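Local coordinates for protein cytochrome c2 (Blastochloris viridis, PDB 1CO6) that carries electrons through its covalently bound heme c, serving as electron donor to the oxidized bacteriochlorophyll in the photophosphorylation pathway of purple photosynthetic bacteria, at residues 59-71 against 81-94. Residues are numbered along the deposited sequence; the frame is centred on the assembly and turned at random.
Sequences TEEVFREYIRDPK and FAGVKDEQKVSDLI. With HEC (heme c), chain B.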
loop_
_atom_site.group_PDB
_atom_site.type_symbol
_atom_site.label_atom_id
_atom_site.label_comp_id
_atom_site.label_asym_id
_atom_site.label_seq_id
_atom_site.Cartn_x
_atom_site.Cartn_y
_atom_site.Cartn_z
ATOM N N THR A 59 0.066 5.633 8.275
ATOM C CA THR A 59 -0.402 5.040 9.539
ATOM C C THR A 59 -1.554 4.167 9.046
ATOM O O THR A 59 -1.997 4.352 7.889
ATOM C CB THR A 59 -0.920 6.166 10.525
ATOM O OG1 THR A 59 -2.075 6.800 9.898
ATOM C CG2 THR A 59 0.129 7.216 10.927
ATOM N N GLU A 60 -2.040 3.304 9.927
ATOM C CA GLU A 60 -3.191 2.445 9.626
ATOM C C GLU A 60 -4.443 3.224 9.314
ATOM O O GLU A 60 -5.122 2.863 8.329
ATOM C CB GLU A 60 -3.531 1.463 10.739
ATOM C CG GLU A 60 -2.598 0.268 10.900
ATOM C CD GLU A 60 -3.173 -0.806 11.792
ATOM O OE1 GLU A 60 -4.373 -1.014 11.957
ATOM O OE2 GLU A 60 -2.254 -1.460 12.331
ATOM N N GLU A 61 -4.726 4.256 10.097
ATOM C CA GLU A 61 -5.952 5.080 9.889
ATOM C C GLU A 61 -5.926 5.793 8.538
ATOM O O GLU A 61 -6.929 5.790 7.790
ATOM C CB GLU A 61 -6.048 6.014 11.071
ATOM C CG GLU A 61 -6.926 7.204 11.287
ATOM C CD GLU A 61 -6.452 8.259 12.261
ATOM O OE1 GLU A 61 -7.088 8.830 13.153
ATOM O OE2 GLU A 61 -5.228 8.535 12.065
ATOM N N VAL A 62 -4.773 6.390 8.229
ATOM C CA VAL A 62 -4.583 7.069 6.924
ATOM C C VAL A 62 -4.643 6.023 5.786
ATOM O O VAL A 62 -5.298 6.344 4.742
ATOM C CB VAL A 62 -3.293 7.912 6.878
ATOM C CG1 VAL A 62 -3.039 8.420 5.446
ATOM C CG2 VAL A 62 -3.295 9.040 7.914
ATOM N N PHE A 63 -4.062 4.846 5.978
ATOM C CA PHE A 63 -4.141 3.815 4.900
ATOM C C PHE A 63 -5.608 3.454 4.630
ATOM O O PHE A 63 -6.094 3.295 3.512
ATOM C CB PHE A 63 -3.309 2.581 5.242
ATOM C CG PHE A 63 -3.453 1.404 4.315
ATOM C CD1 PHE A 63 -2.657 1.380 3.149
ATOM C CD2 PHE A 63 -4.322 0.363 4.559
ATOM C CE1 PHE A 63 -2.727 0.286 2.256
ATOM C CE2 PHE A 63 -4.462 -0.715 3.658
ATOM C CZ PHE A 63 -3.632 -0.746 2.524
ATOM N N ARG A 64 -6.325 3.324 5.718
ATOM C CA ARG A 64 -7.753 2.960 5.724
ATOM C C ARG A 64 -8.546 3.952 4.901
ATOM O O ARG A 64 -9.391 3.546 4.062
ATOM C CB ARG A 64 -8.244 2.860 7.176
ATOM C CG ARG A 64 -9.606 2.243 7.350
ATOM C CD ARG A 64 -9.918 1.855 8.741
ATOM N NE ARG A 64 -9.339 0.633 9.254
ATOM C CZ ARG A 64 -9.799 -0.598 8.967
ATOM N NH1 ARG A 64 -10.813 -0.907 8.141
ATOM N NH2 ARG A 64 -9.224 -1.589 9.640
ATOM N N GLU A 65 -8.343 5.240 5.170
ATOM C CA GLU A 65 -9.080 6.270 4.412
ATOM C C GLU A 65 -8.651 6.312 2.945
ATOM O O GLU A 65 -9.474 6.490 2.009
ATOM C CB GLU A 65 -9.009 7.681 4.975
ATOM C CG GLU A 65 -7.813 8.125 5.760
ATOM C CD GLU A 65 -8.008 9.222 6.765
ATOM O OE1 GLU A 65 -7.129 9.871 7.308
ATOM O OE2 GLU A 65 -9.220 9.412 7.041
ATOM N N TYR A 66 -7.364 6.182 2.684
ATOM C CA TYR A 66 -6.840 6.212 1.323
ATOM C C TYR A 66 -7.363 5.079 0.494
ATOM O O TYR A 66 -7.833 5.241 -0.626
ATOM C CB TYR A 66 -5.295 6.140 1.346
ATOM C CG TYR A 66 -4.595 5.932 0.037
ATOM C CD1 TYR A 66 -4.081 4.674 -0.315
ATOM C CD2 TYR A 66 -4.456 7.005 -0.871
ATOM C CE1 TYR A 66 -3.407 4.479 -1.518
ATOM C CE2 TYR A 66 -3.760 6.825 -2.094
ATOM C CZ TYR A 66 -3.279 5.560 -2.398
ATOM O OH TYR A 66 -2.600 5.400 -3.558
ATOM N N ILE A 67 -7.237 3.870 1.011
ATOM C CA ILE A 67 -7.653 2.677 0.251
ATOM C C ILE A 67 -9.127 2.625 -0.104
ATOM O O ILE A 67 -9.426 2.017 -1.181
ATOM C CB ILE A 67 -7.006 1.419 0.898
ATOM C CG1 ILE A 67 -6.542 0.372 -0.125
ATOM C CG2 ILE A 67 -8.027 0.849 1.942
ATOM C CD1 ILE A 67 -5.517 0.808 -1.209
ATOM N N ARG A 68 -10.039 3.226 0.630
ATOM C CA ARG A 68 -11.441 3.249 0.248
ATOM C C ARG A 68 -11.627 4.082 -1.035
ATOM O O ARG A 68 -12.555 3.751 -1.785
ATOM C CB ARG A 68 -12.327 3.890 1.333
ATOM C CG ARG A 68 -12.244 3.305 2.729
ATOM C CD ARG A 68 -12.389 1.821 2.721
ATOM N NE ARG A 68 -12.776 1.197 3.985
ATOM C CZ ARG A 68 -11.895 1.092 4.999
ATOM N NH1 ARG A 68 -10.664 1.569 4.815
ATOM N NH2 ARG A 68 -12.247 0.525 6.152
ATOM N N ASP A 69 -10.808 5.092 -1.223
ATOM C CA ASP A 69 -10.933 5.979 -2.393
ATOM C C ASP A 69 -9.645 6.792 -2.602
ATOM O O ASP A 69 -9.576 7.917 -2.117
ATOM C CB ASP A 69 -12.120 6.925 -2.225
ATOM C CG ASP A 69 -12.433 7.730 -3.478
ATOM O OD1 ASP A 69 -13.552 8.299 -3.431
ATOM O OD2 ASP A 69 -11.688 7.840 -4.493
ATOM N N PRO A 70 -8.704 6.196 -3.301
ATOM C CA PRO A 70 -7.417 6.827 -3.488
ATOM C C PRO A 70 -7.452 8.238 -4.025
ATOM O O PRO A 70 -6.697 9.076 -3.436
ATOM C CB PRO A 70 -6.615 5.810 -4.324
ATOM C CG PRO A 70 -7.308 4.488 -4.184
ATOM C CD PRO A 70 -8.749 4.830 -3.864
ATOM N N LYS A 71 -8.247 8.467 -5.073
ATOM C CA LYS A 71 -8.316 9.774 -5.719
ATOM C C LYS A 71 -8.864 10.856 -4.803
ATOM O O LYS A 71 -8.478 12.022 -4.978
ATOM C CB LYS A 71 -8.996 9.841 -7.086
ATOM C CG LYS A 71 -10.482 9.487 -7.066
ATOM C CD LYS A 71 -11.361 10.457 -7.856
ATOM C CE LYS A 71 -12.005 9.918 -9.107
ATOM N NZ LYS A 71 -12.501 11.051 -9.953
ATOM N N PHE A 81 -7.378 3.334 -9.399
ATOM C CA PHE A 81 -7.951 2.117 -8.766
ATOM C C PHE A 81 -9.168 2.559 -7.997
ATOM O O PHE A 81 -9.046 3.588 -7.302
ATOM C CB PHE A 81 -6.816 1.541 -7.901
ATOM C CG PHE A 81 -7.172 0.410 -6.986
ATOM C CD1 PHE A 81 -7.336 -0.868 -7.551
ATOM C CD2 PHE A 81 -7.394 0.585 -5.621
ATOM C CE1 PHE A 81 -7.692 -1.947 -6.743
ATOM C CE2 PHE A 81 -7.744 -0.501 -4.807
ATOM C CZ PHE A 81 -7.894 -1.769 -5.389
ATOM N N ALA A 82 -10.265 1.866 -8.122
ATOM C CA ALA A 82 -11.527 2.265 -7.493
ATOM C C ALA A 82 -11.475 2.281 -5.977
ATOM O O ALA A 82 -12.218 3.112 -5.424
ATOM C CB ALA A 82 -12.665 1.406 -7.959
ATOM N N GLY A 83 -10.654 1.465 -5.377
ATOM C CA GLY A 83 -10.504 1.405 -3.905
ATOM C C GLY A 83 -11.183 0.129 -3.371
ATOM O O GLY A 83 -11.825 -0.636 -4.124
ATOM N N VAL A 84 -10.966 -0.098 -2.095
ATOM C CA VAL A 84 -11.538 -1.277 -1.387
ATOM C C VAL A 84 -12.524 -0.657 -0.380
ATOM O O VAL A 84 -12.162 0.010 0.575
ATOM C CB VAL A 84 -10.489 -2.235 -0.864
ATOM C CG1 VAL A 84 -11.078 -3.502 -0.179
ATOM C CG2 VAL A 84 -9.438 -2.694 -1.885
ATOM N N LYS A 85 -13.802 -0.824 -0.592
ATOM C CA LYS A 85 -14.880 -0.265 0.247
ATOM C C LYS A 85 -15.179 -1.117 1.492
ATOM O O LYS A 85 -15.392 -0.540 2.596
ATOM C CB LYS A 85 -16.153 -0.235 -0.595
ATOM C CG LYS A 85 -16.282 0.867 -1.616
ATOM C CD LYS A 85 -14.977 1.424 -2.133
ATOM C CE LYS A 85 -15.232 2.621 -3.052
ATOM N NZ LYS A 85 -14.288 2.508 -4.179
ATOM N N ASP A 86 -15.189 -2.406 1.280
ATOM C CA ASP A 86 -15.475 -3.362 2.376
ATOM C C ASP A 86 -14.484 -3.218 3.525
ATOM O O ASP A 86 -13.265 -3.419 3.356
ATOM C CB ASP A 86 -15.606 -4.728 1.731
ATOM C CG ASP A 86 -16.092 -5.778 2.705
ATOM O OD1 ASP A 86 -15.549 -6.026 3.766
ATOM O OD2 ASP A 86 -17.140 -6.298 2.330
ATOM N N GLU A 87 -14.963 -2.928 4.704
ATOM C CA GLU A 87 -14.311 -2.731 5.982
ATOM C C GLU A 87 -13.493 -3.898 6.509
ATOM O O GLU A 87 -12.370 -3.757 7.032
ATOM C CB GLU A 87 -15.376 -2.362 7.013
ATOM C CG GLU A 87 -15.204 -2.495 8.501
ATOM C CD GLU A 87 -16.278 -1.815 9.330
ATOM O OE1 GLU A 87 -17.368 -1.393 8.948
ATOM O OE2 GLU A 87 -15.885 -1.696 10.525
ATOM N N GLN A 88 -14.101 -5.061 6.391
ATOM C CA GLN A 88 -13.498 -6.325 6.785
ATOM C C GLN A 88 -12.293 -6.597 5.871
ATOM O O GLN A 88 -11.225 -6.992 6.365
ATOM C CB GLN A 88 -14.532 -7.465 6.780
ATOM C CG GLN A 88 -13.980 -8.801 7.253
ATOM C CD GLN A 88 -13.378 -8.821 8.625
ATOM O OE1 GLN A 88 -12.183 -9.034 8.936
ATOM N NE2 GLN A 88 -14.228 -8.550 9.593
ATOM N N LYS A 89 -12.491 -6.383 4.559
ATOM C CA LYS A 89 -11.388 -6.604 3.602
ATOM C C LYS A 89 -10.162 -5.742 3.908
ATOM O O LYS A 89 -9.029 -6.253 3.861
ATOM C CB LYS A 89 -11.822 -6.325 2.165
ATOM C CG LYS A 89 -12.802 -7.405 1.700
ATOM C CD LYS A 89 -12.953 -7.246 0.184
ATOM C CE LYS A 89 -13.648 -8.465 -0.397
ATOM N NZ LYS A 89 -15.086 -8.445 -0.014
ATOM N N VAL A 90 -10.433 -4.482 4.230
ATOM C CA VAL A 90 -9.380 -3.497 4.581
ATOM C C VAL A 90 -8.643 -3.998 5.820
ATOM O O VAL A 90 -7.411 -4.036 5.881
ATOM C CB VAL A 90 -9.946 -2.058 4.639
ATOM C CG1 VAL A 90 -8.889 -1.070 5.206
ATOM C CG2 VAL A 90 -10.445 -1.546 3.290
ATOM N N SER A 91 -9.405 -4.356 6.851
ATOM C CA SER A 91 -8.846 -4.914 8.111
ATOM C C SER A 91 -7.988 -6.131 7.798
ATOM O O SER A 91 -6.861 -6.267 8.316
ATOM C CB SER A 91 -9.968 -5.188 9.113
ATOM O OG SER A 91 -10.644 -3.986 9.442
ATOM N N ASP A 92 -8.403 -7.025 6.918
ATOM C CA ASP A 92 -7.620 -8.229 6.548
ATOM C C ASP A 92 -6.333 -7.840 5.795
ATOM O O ASP A 92 -5.241 -8.331 6.098
ATOM C CB ASP A 92 -8.451 -9.245 5.757
ATOM C CG ASP A 92 -9.514 -9.868 6.687
ATOM O OD1 ASP A 92 -9.367 -9.883 7.903
ATOM O OD2 ASP A 92 -10.524 -10.297 6.117
ATOM N N LEU A 93 -6.571 -6.917 4.834
ATOM C CA LEU A 93 -5.457 -6.387 4.028
ATOM C C LEU A 93 -4.336 -5.819 4.884
ATOM O O LEU A 93 -3.134 -6.058 4.636
ATOM C CB LEU A 93 -6.143 -5.342 3.107
ATOM C CG LEU A 93 -5.127 -4.619 2.217
ATOM C CD1 LEU A 93 -4.474 -5.659 1.306
ATOM C CD2 LEU A 93 -5.875 -3.527 1.448
ATOM N N ILE A 94 -4.706 -4.983 5.847
ATOM C CA ILE A 94 -3.785 -4.401 6.812
ATOM C C ILE A 94 -3.026 -5.526 7.522
ATOM O O ILE A 94 -1.760 -5.416 7.585
ATOM C CB ILE A 94 -4.457 -3.470 7.867
ATOM C CG1 ILE A 94 -4.999 -2.194 7.217
ATOM C CG2 ILE A 94 -3.446 -3.120 9.026
ATOM C CD1 ILE A 94 -5.989 -1.383 8.099
HETATM FE FE HEC B . -1.180 1.100 -5.292
HETATM C CHA HEC B . 0.875 3.691 -4.784
HETATM C CHB HEC B . -1.329 0.510 -1.919
HETATM C CHC HEC B . -3.518 -1.410 -5.818
HETATM C CHD HEC B . -0.704 1.363 -8.708
HETATM N NA HEC B . -0.353 1.933 -3.648
HETATM C C1A HEC B . 0.379 3.116 -3.615
HETATM C C2A HEC B . 0.564 3.518 -2.249
HETATM C C3A HEC B . -0.065 2.628 -1.469
HETATM C C4A HEC B . -0.668 1.624 -2.319
HETATM C CMA HEC B . -0.186 2.614 0.073
HETATM C CAA HEC B . 1.441 4.724 -1.785
HETATM C CBA HEC B . 2.917 4.228 -1.745
HETATM C CGA HEC B . 3.970 5.191 -1.254
HETATM O O1A HEC B . 3.597 6.292 -0.882
HETATM O O2A HEC B . 5.142 4.739 -1.291
HETATM N NB HEC B . -2.179 -0.184 -4.133
HETATM C C1B HEC B . -2.046 -0.302 -2.743
HETATM C C2B HEC B . -2.904 -1.374 -2.302
HETATM C C3B HEC B . -3.535 -1.874 -3.368
HETATM C C4B HEC B . -3.081 -1.170 -4.528
HETATM C CMB HEC B . -3.004 -1.774 -0.814
HETATM C CAB HEC B . -4.536 -3.079 -3.342
HETATM C CBB HEC B . -5.792 -2.781 -2.771
HETATM N NC HEC B . -1.952 0.179 -6.933
HETATM C C1C HEC B . -2.905 -0.814 -6.925
HETATM C C2C HEC B . -3.177 -1.184 -8.303
HETATM C C3C HEC B . -2.441 -0.401 -9.101
HETATM C C4C HEC B . -1.632 0.442 -8.260
HETATM C CMC HEC B . -4.207 -2.258 -8.712
HETATM C CAC HEC B . -2.354 -0.490 -10.680
HETATM C CBC HEC B . -3.509 -0.359 -11.468
HETATM N ND HEC B . -0.079 2.273 -6.498
HETATM C C1D HEC B . -0.067 2.270 -7.894
HETATM C C2D HEC B . 0.743 3.404 -8.345
HETATM C C3D HEC B . 1.199 4.034 -7.261
HETATM C C4D HEC B . 0.677 3.360 -6.105
HETATM C CMD HEC B . 0.979 3.723 -9.844
HETATM C CAD HEC B . 2.036 5.339 -7.193
HETATM C CBD HEC B . 1.093 6.567 -6.985
HETATM C CGD HEC B . 1.711 7.890 -7.398
HETATM O O1D HEC B . 0.816 8.784 -7.488
HETATM O O2D HEC B . 2.944 8.017 -7.591
HETATM O O HOH W 1 -9.758 6.329 -6.857
#
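R64 reaches across to helix 87-94, and its guanidinium meets S91 in plane: NH2 donates to S91 OG at 2.8 Å, with OG only 12° out of the guanidinium plane. A bend at chi3 turns the group toward that helix, with V90 CG1 and I94 CD1 over one face and S91 OG and E87 O at the edge. S91 OG in turn donates to E87 O, which also takes S91 N from the opposite face of its carbonyl plane; a weak bond from R64 NH1 (3.4 Å to E87 O) adds to these.

Near the C-terminal part of helix 60-68, V84 N gives I67 O a bond of 2.8 Å at 160°. G83 CA lies 3.0 Å from the same I67 O, an approach that glycine permits by having no side chain. K85 NZ reaches R68 O weakly (3.2 Å), and R68 NE makes a weak bond to K85 O (3.4 Å). V84 O has no hydrogen-bond partner, although R68 CA makes a CH...O contact with it. One water accepts from K71 N and donates to F81 O.

The apolar layer beneath sets F63 CZ 3.7 Å from L93 CD2, and I67 CG2 packs on V90.

The N-to-C directions of segments 60-68 and 87-94 differ by 131°, their axes 10.7 Å apart at closest. Helix 60-68, preceding short helix 70-73, thus packs on C-terminal helix 87-98; F63 and I67 touch the heme, while V84 and K89 lean on helix 3-14.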